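Local coordinates for tube-forming protein in Mycobacterial Envelpe, TiME (Mycolicibacterium smegmatis, PDB 7CU9) that probably forms part of an envelope-spanning tube thought to serve protein secretion across the mycobacterial outer envelope, at residues E31-N43 with W49-P61. Sequence-based numbering, arbitrary orientation.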
loop_
_atom_site.group_PDB
_atom_site.type_symbol
_atom_site.label_atom_id
_atom_site.label_comp_id
_atom_site.label_asym_id
_atom_site.label_seq_id
_atom_site.Cartn_x
_atom_site.Cartn_y
_atom_site.Cartn_z
ATOM N N GLU B 31 -22.048 1.054 -2.592
ATOM C CA GLU B 31 -22.397 -0.183 -3.332
ATOM C C GLU B 31 -23.263 0.197 -4.533
ATOM O O GLU B 31 -23.972 1.216 -4.455
ATOM C CB GLU B 31 -23.133 -1.165 -2.419
ATOM C CG GLU B 31 -22.288 -1.666 -1.263
ATOM C CD GLU B 31 -23.007 -2.617 -0.322
ATOM O OE1 GLU B 31 -24.186 -2.935 -0.585
ATOM O OE2 GLU B 31 -22.387 -3.039 0.670
ATOM N N PHE B 32 -23.197 -0.581 -5.615
ATOM C CA PHE B 32 -24.070 -0.419 -6.802
ATOM C C PHE B 32 -24.530 -1.799 -7.287
ATOM O O PHE B 32 -23.858 -2.814 -7.029
ATOM C CB PHE B 32 -23.375 0.410 -7.887
ATOM C CG PHE B 32 -21.998 -0.048 -8.301
ATOM C CD1 PHE B 32 -20.868 0.381 -7.624
ATOM C CD2 PHE B 32 -21.831 -0.858 -9.411
ATOM C CE1 PHE B 32 -19.606 -0.027 -8.023
ATOM C CE2 PHE B 32 -20.567 -1.272 -9.807
ATOM C CZ PHE B 32 -19.456 -0.845 -9.118
ATOM N N THR B 33 -25.697 -1.828 -7.925
ATOM C CA THR B 33 -26.408 -3.067 -8.331
ATOM C C THR B 33 -26.626 -3.091 -9.846
ATOM O O THR B 33 -27.302 -4.012 -10.332
ATOM C CB THR B 33 -27.734 -3.172 -7.572
ATOM O OG1 THR B 33 -28.472 -2.000 -7.917
ATOM C CG2 THR B 33 -27.537 -3.269 -6.076
ATOM N N ALA B 34 -26.072 -2.119 -10.572
ATOM C CA ALA B 34 -26.172 -2.041 -12.041
ATOM C C ALA B 34 -24.855 -1.516 -12.593
ATOM O O ALA B 34 -24.233 -0.648 -11.986
ATOM C CB ALA B 34 -27.321 -1.153 -12.445
ATOM N N PRO B 35 -24.408 -2.024 -13.759
ATOM C CA PRO B 35 -23.257 -1.445 -14.438
ATOM C C PRO B 35 -23.515 0.039 -14.726
ATOM O O PRO B 35 -24.659 0.419 -14.945
ATOM C CB PRO B 35 -23.144 -2.237 -15.746
ATOM C CG PRO B 35 -23.903 -3.521 -15.490
ATOM C CD PRO B 35 -24.989 -3.153 -14.498
ATOM N N PHE B 36 -22.460 0.846 -14.725
ATOM C CA PHE B 36 -22.563 2.291 -15.038
ATOM C C PHE B 36 -21.250 2.774 -15.643
ATOM O O PHE B 36 -20.187 2.203 -15.358
ATOM C CB PHE B 36 -22.950 3.090 -13.794
ATOM C CG PHE B 36 -21.879 3.206 -12.742
ATOM C CD1 PHE B 36 -21.710 2.216 -11.787
ATOM C CD2 PHE B 36 -21.048 4.318 -12.689
ATOM C CE1 PHE B 36 -20.735 2.333 -10.809
ATOM C CE2 PHE B 36 -20.073 4.431 -11.712
ATOM C CZ PHE B 36 -19.916 3.437 -10.772
ATOM N N GLN B 37 -21.348 3.798 -16.483
ATOM C CA GLN B 37 -20.169 4.499 -17.039
ATOM C C GLN B 37 -20.343 5.992 -16.769
ATOM O O GLN B 37 -21.275 6.584 -17.339
ATOM C CB GLN B 37 -20.010 4.195 -18.524
ATOM C CG GLN B 37 -18.844 4.965 -19.123
ATOM C CD GLN B 37 -18.311 4.401 -20.416
ATOM O OE1 GLN B 37 -18.410 3.210 -20.702
ATOM N NE2 GLN B 37 -17.700 5.271 -21.203
ATOM N N ALA B 38 -19.480 6.554 -15.923
ATOM C CA ALA B 38 -19.568 7.941 -15.414
ATOM C C ALA B 38 -18.473 8.802 -16.056
ATOM O O ALA B 38 -17.971 9.730 -15.386
ATOM C CB ALA B 38 -19.468 7.933 -13.911
ATOM N N PHE B 39 -18.137 8.524 -17.316
ATOM C CA PHE B 39 -17.066 9.237 -18.062
ATOM C C PHE B 39 -17.196 8.989 -19.566
ATOM O O PHE B 39 -17.875 8.034 -19.994
ATOM C CB PHE B 39 -15.691 8.751 -17.598
ATOM C CG PHE B 39 -15.403 7.327 -18.003
ATOM C CD1 PHE B 39 -14.809 7.044 -19.223
ATOM C CD2 PHE B 39 -15.756 6.268 -17.179
ATOM C CE1 PHE B 39 -14.576 5.736 -19.615
ATOM C CE2 PHE B 39 -15.516 4.962 -17.570
ATOM C CZ PHE B 39 -14.931 4.696 -18.786
ATOM N N SER B 40 -16.512 9.820 -20.353
ATOM C CA SER B 40 -16.121 9.537 -21.753
ATOM C C SER B 40 -14.597 9.639 -21.856
ATOM O O SER B 40 -13.988 10.330 -21.020
ATOM C CB SER B 40 -16.804 10.466 -22.721
ATOM O OG SER B 40 -16.378 11.801 -22.510
ATOM N N VAL B 41 -14.015 8.943 -22.824
ATOM C CA VAL B 41 -12.556 8.983 -23.121
ATOM C C VAL B 41 -12.390 9.499 -24.555
ATOM O O VAL B 41 -13.233 9.167 -25.401
ATOM C CB VAL B 41 -11.918 7.600 -22.891
ATOM C CG1 VAL B 41 -12.503 6.518 -23.783
ATOM C CG2 VAL B 41 -10.416 7.651 -23.031
ATOM N N ASP B 42 -11.354 10.298 -24.820
ATOM C CA ASP B 42 -11.101 10.847 -26.179
ATOM C C ASP B 42 -10.770 9.700 -27.135
ATOM O O ASP B 42 -11.289 9.702 -28.267
ATOM C CB ASP B 42 -9.978 11.882 -26.174
ATOM C CG ASP B 42 -10.366 13.216 -25.565
ATOM O OD1 ASP B 42 -11.580 13.467 -25.411
ATOM O OD2 ASP B 42 -9.446 13.997 -25.257
ATOM N N ASN B 43 -9.919 8.766 -26.707
ATOM C CA ASN B 43 -9.483 7.616 -27.538
ATOM C C ASN B 43 -10.376 6.418 -27.227
ATOM O O ASN B 43 -10.257 5.824 -26.159
ATOM C CB ASN B 43 -8.004 7.296 -27.328
ATOM C CG ASN B 43 -7.498 6.270 -28.316
ATOM O OD1 ASN B 43 -8.287 5.577 -28.957
ATOM N ND2 ASN B 43 -6.187 6.160 -28.445
ATOM N N TRP B 49 -10.723 -0.051 -20.612
ATOM C CA TRP B 49 -9.617 -0.043 -19.620
ATOM C C TRP B 49 -9.774 1.138 -18.652
ATOM O O TRP B 49 -9.166 1.101 -17.573
ATOM C CB TRP B 49 -8.259 0.009 -20.334
ATOM C CG TRP B 49 -7.700 -1.322 -20.738
ATOM C CD1 TRP B 49 -8.336 -2.532 -20.788
ATOM C CD2 TRP B 49 -6.347 -1.566 -21.159
ATOM N NE1 TRP B 49 -7.472 -3.509 -21.209
ATOM C CE2 TRP B 49 -6.242 -2.943 -21.445
ATOM C CE3 TRP B 49 -5.217 -0.751 -21.306
ATOM C CZ2 TRP B 49 -5.044 -3.518 -21.869
ATOM C CZ3 TRP B 49 -4.035 -1.323 -21.723
ATOM C CH2 TRP B 49 -3.954 -2.687 -22.000
ATOM N N ALA B 50 -10.538 2.168 -19.022
ATOM C CA ALA B 50 -10.609 3.445 -18.269
ATOM C C ALA B 50 -11.315 3.253 -16.920
ATOM O O ALA B 50 -11.046 4.022 -15.985
ATOM C CB ALA B 50 -11.281 4.499 -19.117
ATOM N N ASP B 51 -12.189 2.256 -16.809
ATOM C CA ASP B 51 -12.823 1.886 -15.520
ATOM C C ASP B 51 -13.385 0.474 -15.664
ATOM O O ASP B 51 -13.291 -0.100 -16.757
ATOM C CB ASP B 51 -13.909 2.891 -15.118
ATOM C CG ASP B 51 -14.202 2.960 -13.627
ATOM O OD1 ASP B 51 -13.685 2.113 -12.868
ATOM O OD2 ASP B 51 -14.926 3.892 -13.234
ATOM N N ILE B 52 -13.928 -0.051 -14.575
ATOM C CA ILE B 52 -14.540 -1.407 -14.500
ATOM C C ILE B 52 -16.038 -1.277 -14.202
ATOM O O ILE B 52 -16.506 -0.172 -13.861
ATOM C CB ILE B 52 -13.804 -2.264 -13.452
ATOM C CG1 ILE B 52 -13.908 -1.677 -12.041
ATOM C CG2 ILE B 52 -12.349 -2.455 -13.863
ATOM C CD1 ILE B 52 -13.485 -2.636 -10.962
ATOM N N GLY B 53 -16.770 -2.382 -14.344
ATOM C CA GLY B 53 -18.228 -2.433 -14.124
ATOM C C GLY B 53 -19.004 -1.670 -15.184
ATOM O O GLY B 53 -20.049 -1.093 -14.834
ATOM N N LEU B 54 -18.550 -1.690 -16.439
ATOM C CA LEU B 54 -19.136 -0.854 -17.523
ATOM C C LEU B 54 -20.347 -1.536 -18.151
ATOM O O LEU B 54 -20.358 -2.744 -18.372
ATOM C CB LEU B 54 -18.079 -0.578 -18.590
ATOM C CG LEU B 54 -16.817 0.109 -18.087
ATOM C CD1 LEU B 54 -15.818 0.244 -19.223
ATOM C CD2 LEU B 54 -17.130 1.464 -17.463
ATOM N N PRO B 55 -21.386 -0.757 -18.515
ATOM C CA PRO B 55 -22.549 -1.307 -19.212
ATOM C C PRO B 55 -22.225 -2.068 -20.505
ATOM O O PRO B 55 -22.803 -3.115 -20.726
ATOM C CB PRO B 55 -23.383 -0.050 -19.523
ATOM C CG PRO B 55 -23.009 0.916 -18.430
ATOM C CD PRO B 55 -21.531 0.676 -18.219
ATOM N N GLU B 56 -21.306 -1.571 -21.338
ATOM C CA GLU B 56 -21.069 -2.216 -22.658
ATOM C C GLU B 56 -20.416 -3.584 -22.433
ATOM O O GLU B 56 -20.565 -4.461 -23.287
ATOM C CB GLU B 56 -20.289 -1.296 -23.599
ATOM C CG GLU B 56 -18.791 -1.267 -23.398
ATOM C CD GLU B 56 -18.102 -0.570 -24.559
ATOM O OE1 GLU B 56 -18.334 0.647 -24.727
ATOM O OE2 GLU B 56 -17.395 -1.248 -25.323
ATOM N N VAL B 57 -19.738 -3.762 -21.302
ATOM C CA VAL B 57 -19.116 -5.062 -20.932
ATOM C C VAL B 57 -20.187 -5.995 -20.353
ATOM O O VAL B 57 -20.322 -7.106 -20.873
ATOM C CB VAL B 57 -17.938 -4.855 -19.965
ATOM C CG1 VAL B 57 -17.442 -6.171 -19.393
ATOM C CG2 VAL B 57 -16.806 -4.102 -20.655
ATOM N N PHE B 58 -20.913 -5.566 -19.320
ATOM C CA PHE B 58 -21.748 -6.475 -18.485
ATOM C C PHE B 58 -23.176 -6.603 -19.012
ATOM O O PHE B 58 -23.704 -7.722 -18.969
ATOM C CB PHE B 58 -21.767 -6.018 -17.030
ATOM C CG PHE B 58 -20.519 -6.399 -16.286
ATOM C CD1 PHE B 58 -20.387 -7.657 -15.724
ATOM C CD2 PHE B 58 -19.459 -5.512 -16.183
ATOM C CE1 PHE B 58 -19.235 -8.009 -15.040
ATOM C CE2 PHE B 58 -18.304 -5.871 -15.508
ATOM C CZ PHE B 58 -18.199 -7.112 -14.927
ATOM N N ASN B 59 -23.800 -5.515 -19.458
ATOM C CA ASN B 59 -25.226 -5.574 -19.876
ATOM C C ASN B 59 -25.347 -6.525 -21.063
ATOM O O ASN B 59 -24.570 -6.417 -22.032
ATOM C CB ASN B 59 -25.813 -4.190 -20.144
ATOM C CG ASN B 59 -26.151 -3.460 -18.863
ATOM O OD1 ASN B 59 -26.536 -4.078 -17.868
ATOM N ND2 ASN B 59 -26.050 -2.143 -18.882
ATOM N N ASP B 60 -26.300 -7.448 -20.980
ATOM C CA ASP B 60 -26.374 -8.603 -21.899
ATOM C C ASP B 60 -27.671 -9.344 -21.623
ATOM O O ASP B 60 -28.106 -9.383 -20.478
ATOM C CB ASP B 60 -25.188 -9.539 -21.673
ATOM C CG ASP B 60 -25.044 -10.590 -22.752
ATOM O OD1 ASP B 60 -24.678 -10.213 -23.885
ATOM O OD2 ASP B 60 -25.310 -11.769 -22.459
ATOM N N PRO B 61 -28.304 -9.973 -22.634
ATOM C CA PRO B 61 -29.480 -10.798 -22.380
ATOM C C PRO B 61 -29.225 -11.874 -21.317
ATOM O O PRO B 61 -30.164 -12.225 -20.638
ATOM C CB PRO B 61 -29.780 -11.402 -23.756
ATOM C CG PRO B 61 -29.287 -10.344 -24.709
ATOM C CD PRO B 61 -28.010 -9.846 -24.072
HETATM O O HOH W 1 -26.628 -0.401 -16.661
HETATM O O HOH W 2 -18.190 1.977 -13.547
HETATM O O HOH W 3 -20.305 1.271 -21.283
HETATM O O HOH W 4 -17.555 4.517 -14.749
#
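F36 and G53 make the one direct backbone hydrogen bond between 31-43 and 49-61: F36 N donates to G53 O at 3.1 Å, meeting the carbonyl nearly end-on (C=O...N 163°). The chains come closest beside it, at P35 and P55, whose CA atoms lie 4.8 Å apart. Four waters extend the join. One takes a hydrogen bond from N59 ND2 and donates to P35 O; another donates to both F36 O and I52 O; a third runs from Q37 OE1 to E56 N in the first turn of helix 55-58; the last links A38 N to D51 OD2.

P35 is wedged against the start and end of that short helix. Its CB lies 3.6 Å from P55 N, while its CG reaches F58 CB at 3.6 Å and also touches N59 OD1. P55 answers from its own ring, laying CD 3.3 Å from F36 C. Farther along, the F39 ring rests obliquely on A50 CB, D51 CB and L54 CD2, with A50 CB 3.6 Å from F39 CE1. Q37 sends its chain out extended, CG anti to the backbone N (chi1 177°), and its NE2 ends 3.5 Å above the F39 ring plane, toward the rim. There NE2 donates to F39 O as well as to N47 OD1, which fixes the amide's rotation. D51 turns its carboxylate to K83 and K166, whose salt bridges tie the 49-61 segment to the sheet.

The arrangement belongs to the long edge-to-edge connection of the PknH-like extracellular domain: 33-38 passes over one face of the antiparallel sheet from strand 28-32, outermost within this chain, to strand 39-41 at the other edge, and packs on the loop and helix 55-58 that lie against strands 77-89 and 161-169.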